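Local coordinates for protein putative transcription factor (Chaetomium thermophilum, PDB 5D5W) that binds heat-shock-element DNA through an HSF-type domain and probably controls gene expression in response to osmotic change and oxidative stress, at residues R22-D25 with D26-F30. Numbering follows the deposited sequence.
Sequences RWSD and DGDSF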
loop_
_atom_site.group_PDB
_atom_site.type_symbol
_atom_site.label_atom_id
_atom_site.label_comp_id
_atom_site.label_asym_id
_atom_site.label_seq_id
_atom_site.Cartn_x
_atom_site.Cartn_y
_atom_site.Cartn_z
ATOM N N ARG B 22 -2.917 -2.987 -17.060
ATOM C CA ARG B 22 -3.629 -3.359 -18.290
ATOM C C ARG B 22 -4.988 -4.002 -18.029
ATOM O O ARG B 22 -5.289 -4.399 -16.911
ATOM C CB ARG B 22 -2.771 -4.319 -19.124
ATOM C CG ARG B 22 -2.492 -5.667 -18.467
ATOM C CD ARG B 22 -1.750 -6.595 -19.421
ATOM N NE ARG B 22 -1.483 -7.920 -18.860
ATOM C CZ ARG B 22 -0.524 -8.202 -17.974
ATOM N NH1 ARG B 22 0.283 -7.249 -17.500
ATOM N NH2 ARG B 22 -0.377 -9.452 -17.547
ATOM N N TRP B 23 -5.794 -4.107 -19.083
ATOM C CA TRP B 23 -7.048 -4.861 -19.040
ATOM C C TRP B 23 -6.757 -6.347 -18.901
ATOM O O TRP B 23 -5.772 -6.859 -19.440
ATOM C CB TRP B 23 -7.872 -4.662 -20.321
ATOM C CG TRP B 23 -8.427 -3.284 -20.533
ATOM C CD1 TRP B 23 -7.951 -2.334 -21.388
ATOM C CD2 TRP B 23 -9.577 -2.711 -19.897
ATOM N NE1 TRP B 23 -8.722 -1.194 -21.312
ATOM C CE2 TRP B 23 -9.728 -1.401 -20.407
ATOM C CE3 TRP B 23 -10.489 -3.173 -18.943
ATOM C CZ2 TRP B 23 -10.750 -0.552 -19.994
ATOM C CZ3 TRP B 23 -11.515 -2.327 -18.536
ATOM C CH2 TRP B 23 -11.635 -1.035 -19.065
ATOM N N SER B 24 -7.633 -7.040 -18.188
ATOM C CA SER B 24 -7.593 -8.490 -18.138
ATOM C C SER B 24 -7.948 -9.011 -19.518
ATOM O O SER B 24 -8.778 -8.426 -20.208
ATOM C CB SER B 24 -8.596 -9.028 -17.117
ATOM O OG SER B 24 -9.905 -9.056 -17.656
ATOM N N ASP B 25 -7.321 -10.116 -19.904
ATOM C CA ASP B 25 -7.507 -10.733 -21.230
ATOM C C ASP B 25 -8.949 -10.648 -21.760
ATOM O O ASP B 25 -9.173 -10.252 -22.913
ATOM C CB ASP B 25 -7.057 -12.197 -21.176
ATOM C CG ASP B 25 -5.658 -12.354 -20.601
ATOM O OD1 ASP B 25 -4.703 -11.799 -21.194
ATOM O OD2 ASP B 25 -5.529 -13.017 -19.547
ATOM N N ASP B 26 -9.905 -11.020 -20.908
ATOM C CA ASP B 26 -11.329 -10.874 -21.199
ATOM C C ASP B 26 -11.648 -9.456 -21.638
ATOM O O ASP B 26 -12.195 -9.239 -22.720
ATOM C CB ASP B 26 -12.170 -11.196 -19.958
ATOM C CG ASP B 26 -12.314 -12.691 -19.703
ATOM O OD1 ASP B 26 -11.734 -13.501 -20.460
ATOM O OD2 ASP B 26 -13.025 -13.056 -18.737
ATOM N N GLY B 27 -11.280 -8.497 -20.795
ATOM C CA GLY B 27 -11.599 -7.084 -21.018
ATOM C C GLY B 27 -12.649 -6.563 -20.053
ATOM O O GLY B 27 -13.092 -5.424 -20.174
ATOM N N ASP B 28 -13.021 -7.397 -19.085
ATOM C CA ASP B 28 -14.097 -7.101 -18.141
ATOM C C ASP B 28 -13.587 -6.716 -16.745
ATOM O O ASP B 28 -14.379 -6.337 -15.877
ATOM C CB ASP B 28 -15.060 -8.299 -18.052
ATOM C CG ASP B 28 -14.343 -9.639 -17.833
ATOM O OD1 ASP B 28 -13.179 -9.648 -17.362
ATOM O OD2 ASP B 28 -14.956 -10.691 -18.138
ATOM N N SER B 29 -12.273 -6.842 -16.545
ATOM C CA SER B 29 -11.562 -6.342 -15.357
ATOM C C SER B 29 -10.177 -5.820 -15.778
ATOM O O SER B 29 -9.748 -6.051 -16.913
ATOM C CB SER B 29 -11.399 -7.448 -14.309
ATOM O OG SER B 29 -10.523 -8.471 -14.757
ATOM N N PHE B 30 -9.501 -5.107 -14.875
ATOM C CA PHE B 30 -8.142 -4.622 -15.128
ATOM C C PHE B 30 -7.183 -5.076 -14.032
ATOM O O PHE B 30 -7.600 -5.450 -12.934
ATOM C CB PHE B 30 -8.104 -3.094 -15.308
ATOM C CG PHE B 30 -8.164 -2.320 -14.026
ATOM C CD1 PHE B 30 -7.001 -1.863 -13.413
ATOM C CD2 PHE B 30 -9.381 -2.043 -13.434
ATOM C CE1 PHE B 30 -7.055 -1.163 -12.216
ATOM C CE2 PHE B 30 -9.442 -1.334 -12.250
ATOM C CZ PHE B 30 -8.282 -0.894 -11.639
#
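Ser24 and Ser29 hold the two ends of the loop together through backbone and hydroxyl groups. The main bond is nearly straight: Ser24 N gives its hydrogen to Ser29 O over 2.7 Å, at an N-H...O angle of 166°. The donor is tilted 29° from the carbonyl plane. Folded inward between its own backbone N and carbonyl carbon (chi1 80°), the Ser24 hydroxyl reaches across the loop. Its OG lies 3.0 Å from Ser29 OG and 3.1 Å from Ser29 O, two weak alternatives for a single proton, and it also accepts a weak bond from Gly27 N at 3.5 Å. Gly27, at its positive phi, takes a backbone shape in which a side chain would press on the carbonyl O of Asp26. Serine suits the buried place of Ser24, being short enough to fit inside the loop yet able both to give and to accept. Ser29 OG has a further bond to Glu84, which links the loop to strand 82-86.

This is the beta-hairpin connection between strands 21-23 and 30-33 in the antiparallel sheet of the HSF-type DNA-binding domain, a winged helix-turn-helix fold. The nearest atom of residues 22-30 is about 11 Å from the bound DNA. Where the strands meet, Trp23 and Phe30 form a non-hydrogen-bonded pair, their CA atoms 4.1 Å apart, and their side chains diverge.

The apolar contact between them is slight, the indole edge at Trp23 CE3 coming within 4.3 Å of Phe30 CB. The indole turns one edge to the backbone: Ser29 O lies near the ring plane, 3.6 Å from Trp23 CE3. Large aromatics suit both positions, since Trp23 meets the rings of Tyr9 and Phe90, while Phe30 reaches Leu8 and Leu12 of helix 3-12.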